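Local coordinates for protein rRNA N-glycosidase (Bougainvillea spectabilis, PDB 3CTK) that belongs to the plant ribosome-inactivating proteins and has their mixed alpha/beta fold as a single chain, at residues Glu10-Pro15 with Gly180-Phe185; Val72-Lys77 with Lys154-Val159. All coordinates share one frame; numbering follows the deposited sequence.

Contact 1: Glu10-Pro15 with Gly180-Phe185; sequences EAYEYP and GLYGSF
L181 reaches across to the 3-10 turn that carries A11. Both its methyls lie against one flank of the carbonyl oxygen of A11, with CD1 3.5 Å and CD2 3.6 Å from A11 O. This oxygen also accepts the backbone N-H of Y14, so its polar need is met inside the turn while the methyls lie against it. CD2 of L181 also packs on CB of Y14, at 3.6 Å, and the two side chains meet at about a right angle. Y14 CG, anti to the backbone N (chi1 -177°), carries the ring past L181 CD2, 3.8 Å from CG, and on to M162 of helix 149-168, whose carbonyl is hydrogen-bonded to the Y14 hydroxyl. The A11 methyl adds a second touch: CB rests 3.5 Å from L181 O and 3.9 Å from L181 CB. V132 of helix 132-142 touches A11 and L181. At the exposed end, the tip of Y182 comes nearer, its OH 3.5 Å from Y12 CB and near the plane of the Y12 ring at its edge. No hydrogen bond joins the two segments. This is apolar packing of a turn leading into helix 14-25 against the loop that follows helix 170-180, in the helical part of the ribosome-inactivating protein fold.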
# COMPACT_ATOMS: atom_id res chain seq x y z
N GLU A 10 19.00 1.99 -2.61
CA GLU A 10 19.24 2.65 -1.33
C GLU A 10 18.20 2.16 -0.33
O GLU A 10 17.44 2.95 0.23
CB GLU A 10 19.10 4.17 -1.47
CG GLU A 10 19.62 4.74 -2.79
CD GLU A 10 19.50 6.25 -2.85
OE1 GLU A 10 18.48 6.79 -2.36
OE2 GLU A 10 20.42 6.89 -3.39
N ALA A 11 18.18 0.85 -0.09
CA ALA A 11 17.21 0.26 0.81
C ALA A 11 17.13 0.90 2.20
O ALA A 11 16.05 0.96 2.79
CB ALA A 11 17.47 -1.24 0.95
N TYR A 12 18.26 1.38 2.71
CA TYR A 12 18.28 1.98 4.04
C TYR A 12 17.44 3.26 4.18
O TYR A 12 17.20 3.72 5.29
CB TYR A 12 19.73 2.27 4.44
CG TYR A 12 20.46 3.12 3.44
CD1 TYR A 12 20.37 4.51 3.48
CD2 TYR A 12 21.18 2.53 2.40
CE1 TYR A 12 20.97 5.29 2.51
CE2 TYR A 12 21.78 3.31 1.42
CZ TYR A 12 21.68 4.69 1.48
OH TYR A 12 22.26 5.46 0.51
N GLU A 13 17.00 3.81 3.05
CA GLU A 13 16.18 5.02 3.07
C GLU A 13 14.69 4.69 3.26
O GLU A 13 13.86 5.59 3.41
CB GLU A 13 16.35 5.80 1.76
CG GLU A 13 17.67 6.53 1.64
CD GLU A 13 17.78 7.69 2.61
OE1 GLU A 13 18.87 8.28 2.70
OE2 GLU A 13 16.77 8.02 3.27
N TYR A 14 14.38 3.41 3.26
CA TYR A 14 13.00 2.95 3.40
C TYR A 14 12.22 3.57 4.57
O TYR A 14 11.12 4.08 4.38
CB TYR A 14 12.97 1.42 3.52
CG TYR A 14 11.58 0.84 3.60
CD1 TYR A 14 10.76 0.79 2.47
CD2 TYR A 14 11.10 0.30 4.79
CE1 TYR A 14 9.48 0.21 2.53
CE2 TYR A 14 9.84 -0.28 4.86
CZ TYR A 14 9.04 -0.33 3.73
OH TYR A 14 7.80 -0.92 3.82
N PRO A 15 12.78 3.54 5.79
CA PRO A 15 12.04 4.13 6.90
C PRO A 15 11.68 5.61 6.68
O PRO A 15 10.58 6.04 7.04
CB PRO A 15 12.97 3.93 8.09
CG PRO A 15 13.66 2.64 7.74
CD PRO A 15 13.99 2.85 6.28
N GLY A 180 13.11 -7.44 4.65
CA GLY A 180 13.05 -7.19 3.22
C GLY A 180 13.92 -6.11 2.58
O GLY A 180 13.74 -5.80 1.41
N LEU A 181 14.85 -5.54 3.33
CA LEU A 181 15.71 -4.52 2.76
C LEU A 181 16.99 -5.16 2.25
O LEU A 181 17.54 -4.76 1.22
CB LEU A 181 16.04 -3.43 3.79
CG LEU A 181 14.85 -2.60 4.31
CD1 LEU A 181 15.37 -1.51 5.23
CD2 LEU A 181 14.09 -1.99 3.13
N TYR A 182 17.46 -6.17 2.97
CA TYR A 182 18.68 -6.88 2.60
C TYR A 182 18.42 -8.37 2.44
O TYR A 182 19.35 -9.18 2.43
CB TYR A 182 19.76 -6.64 3.66
CG TYR A 182 20.04 -5.18 3.90
CD1 TYR A 182 19.46 -4.50 4.97
CD2 TYR A 182 20.84 -4.45 3.02
CE1 TYR A 182 19.67 -3.13 5.16
CE2 TYR A 182 21.07 -3.09 3.20
CZ TYR A 182 20.48 -2.44 4.27
OH TYR A 182 20.69 -1.09 4.44
N GLY A 183 17.15 -8.72 2.30
CA GLY A 183 16.76 -10.11 2.12
C GLY A 183 15.36 -10.19 1.55
O GLY A 183 14.80 -9.18 1.12
N SER A 184 14.79 -11.39 1.55
CA SER A 184 13.44 -11.61 1.04
C SER A 184 12.66 -12.39 2.09
O SER A 184 13.23 -13.15 2.87
CB SER A 184 13.48 -12.42 -0.26
OG SER A 184 14.25 -11.77 -1.25
N PHE A 185 11.34 -12.20 2.11
CA PHE A 185 10.51 -12.90 3.08
C PHE A 185 9.06 -13.01 2.62
O PHE A 185 8.61 -12.25 1.77
CB PHE A 185 10.56 -12.20 4.44
CG PHE A 185 9.77 -10.91 4.49
CD1 PHE A 185 10.24 -9.76 3.86
CD2 PHE A 185 8.55 -10.85 5.17
CE1 PHE A 185 9.50 -8.57 3.89
CE2 PHE A 185 7.80 -9.66 5.21
CZ PHE A 185 8.29 -8.52 4.57

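Contact 2: Val72-Lys77 with Lys154-Val159; sequences VGYQDK and KFFLIV
An aromatic cluster of Y74, F155 and F156 fills this buried junction between a strand of the mixed sheet and helix 149-168. Y74 points at the helix and meets both phenylalanines through its CD1-CE1 side, one over a face and one at the edge. F155 comes over the face: its CE2 is 3.8 Å from Y74 CD1. The planes stand at 74° and the centroids are 5.3 Å apart, a T-shaped pair with the edge of F155 toward the face of Y74. F156 arrives at the edge of the tyrosine. Its CZ sits 3.4 Å from Y74 CD1 and 3.5 Å from Y74 CE1, and the planes are inclined at 58°. The neighbouring phenylalanines diverge at their first torsion. F155 has CG anti to the backbone N, while F156 has CG beside it, which brings CZ to the strand. There the edge of F156 also meets the backbone of G73, with CZ 4.3 Å from G73 CA. V60 of strand 59-65 and I142 of helix 132-142 touch both Y74 and F155. No hydrogen bond crosses the interface. The axes of the two short segments approach to 10.9 Å, at 109°. The aromatic cluster packs helix 149-168 on the mixed sheet of the ribosome-inactivating protein fold.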
# COMPACT_ATOMS: atom_id res chain seq x y z
N VAL A 72 -4.06 2.73 -7.34
CA VAL A 72 -5.03 2.70 -8.43
C VAL A 72 -4.41 2.42 -9.80
O VAL A 72 -5.11 2.08 -10.75
CB VAL A 72 -5.84 4.02 -8.51
CG1 VAL A 72 -6.67 4.20 -7.24
CG2 VAL A 72 -4.91 5.20 -8.70
N GLY A 73 -3.09 2.55 -9.89
CA GLY A 73 -2.41 2.31 -11.15
C GLY A 73 -1.00 2.83 -11.13
O GLY A 73 -0.51 3.26 -10.08
N TYR A 74 -0.32 2.79 -12.27
CA TYR A 74 1.04 3.28 -12.35
C TYR A 74 1.38 3.71 -13.76
O TYR A 74 0.63 3.44 -14.70
CB TYR A 74 2.04 2.20 -11.92
CG TYR A 74 2.01 0.96 -12.79
CD1 TYR A 74 1.14 -0.10 -12.52
CD2 TYR A 74 2.85 0.85 -13.91
CE1 TYR A 74 1.09 -1.22 -13.34
CE2 TYR A 74 2.81 -0.28 -14.74
CZ TYR A 74 1.93 -1.31 -14.45
OH TYR A 74 1.87 -2.41 -15.27
N GLN A 75 2.50 4.39 -13.91
CA GLN A 75 2.96 4.83 -15.21
C GLN A 75 4.36 4.27 -15.42
O GLN A 75 5.23 4.43 -14.57
CB GLN A 75 2.99 6.35 -15.29
CG GLN A 75 3.47 6.90 -16.64
CD GLN A 75 3.64 8.40 -16.63
OE1 GLN A 75 2.67 9.15 -16.74
NE2 GLN A 75 4.88 8.85 -16.48
N ASP A 76 4.56 3.59 -16.54
CA ASP A 76 5.87 3.04 -16.86
C ASP A 76 6.20 3.51 -18.27
O ASP A 76 5.76 4.59 -18.68
CB ASP A 76 5.87 1.50 -16.74
CG ASP A 76 5.12 0.80 -17.86
OD1 ASP A 76 4.13 1.36 -18.39
OD2 ASP A 76 5.52 -0.33 -18.20
N LYS A 77 6.96 2.72 -19.02
CA LYS A 77 7.30 3.11 -20.38
C LYS A 77 7.04 2.00 -21.39
O LYS A 77 7.06 0.82 -21.05
CB LYS A 77 8.78 3.52 -20.46
CG LYS A 77 9.23 4.47 -19.37
CD LYS A 77 9.90 5.71 -19.95
CE LYS A 77 9.01 6.93 -19.81
NZ LYS A 77 9.66 8.16 -20.34
N LYS A 154 1.39 -9.64 -10.03
CA LYS A 154 2.44 -9.94 -9.06
C LYS A 154 3.09 -8.65 -8.58
O LYS A 154 3.37 -8.48 -7.39
CB LYS A 154 3.50 -10.85 -9.68
CG LYS A 154 3.01 -12.28 -9.93
CD LYS A 154 4.05 -13.15 -10.61
CE LYS A 154 5.27 -13.37 -9.73
NZ LYS A 154 6.01 -12.12 -9.42
N PHE A 155 3.32 -7.72 -9.51
CA PHE A 155 3.91 -6.44 -9.15
C PHE A 155 3.00 -5.71 -8.15
O PHE A 155 3.47 -5.21 -7.12
CB PHE A 155 4.09 -5.57 -10.40
CG PHE A 155 4.31 -4.12 -10.10
CD1 PHE A 155 5.49 -3.69 -9.48
CD2 PHE A 155 3.33 -3.17 -10.40
CE1 PHE A 155 5.68 -2.35 -9.17
CE2 PHE A 155 3.52 -1.82 -10.08
CZ PHE A 155 4.69 -1.41 -9.47
N PHE A 156 1.71 -5.65 -8.45
CA PHE A 156 0.78 -4.98 -7.55
C PHE A 156 0.78 -5.60 -6.16
O PHE A 156 0.81 -4.90 -5.16
CB PHE A 156 -0.65 -4.98 -8.12
CG PHE A 156 -0.90 -3.89 -9.13
CD1 PHE A 156 -1.26 -4.19 -10.44
CD2 PHE A 156 -0.79 -2.55 -8.76
CE1 PHE A 156 -1.50 -3.18 -11.36
CE2 PHE A 156 -1.03 -1.53 -9.68
CZ PHE A 156 -1.38 -1.85 -10.98
N LEU A 157 0.76 -6.93 -6.09
CA LEU A 157 0.76 -7.61 -4.80
C LEU A 157 1.98 -7.22 -3.97
O LEU A 157 1.86 -6.98 -2.76
CB LEU A 157 0.72 -9.13 -4.99
CG LEU A 157 -0.62 -9.68 -5.47
CD1 LEU A 157 -0.50 -11.15 -5.84
CD2 LEU A 157 -1.66 -9.48 -4.37
N ILE A 158 3.14 -7.16 -4.61
CA ILE A 158 4.36 -6.80 -3.90
C ILE A 158 4.39 -5.34 -3.49
O ILE A 158 4.63 -5.02 -2.32
CB ILE A 158 5.61 -7.14 -4.75
CG1 ILE A 158 5.65 -8.65 -5.03
CG2 ILE A 158 6.88 -6.69 -4.03
CD1 ILE A 158 6.73 -9.08 -6.00
N VAL A 159 4.13 -4.43 -4.43
CA VAL A 159 4.18 -3.01 -4.11
C VAL A 159 3.09 -2.55 -3.13
O VAL A 159 3.34 -1.68 -2.29
CB VAL A 159 4.13 -2.15 -5.40
CG1 VAL A 159 2.69 -1.99 -5.89
CG2 VAL A 159 4.78 -0.79 -5.14

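How the contacts relate
From the N terminus, strand 3-7 leads to the turn of contact 1 and on into helix 14-25. The chain then builds most of the mixed sheet, and strand 70-78 supplies the first half of contact 2. After helices 114-121 and 132-142, helix 149-168 returns to that strand and closes contact 2. Helix 170-180 follows, and the loop after it closes contact 1. Contact 2 is therefore nested within the longer loop of contact 1. The two are about 18 Å apart between centres and about 8 Å between nearest atoms, so they do not touch. Contact 2 ties sheet to helix in the interior. Contact 1 joins the start of helix 14-25 to a loop nearer the surface.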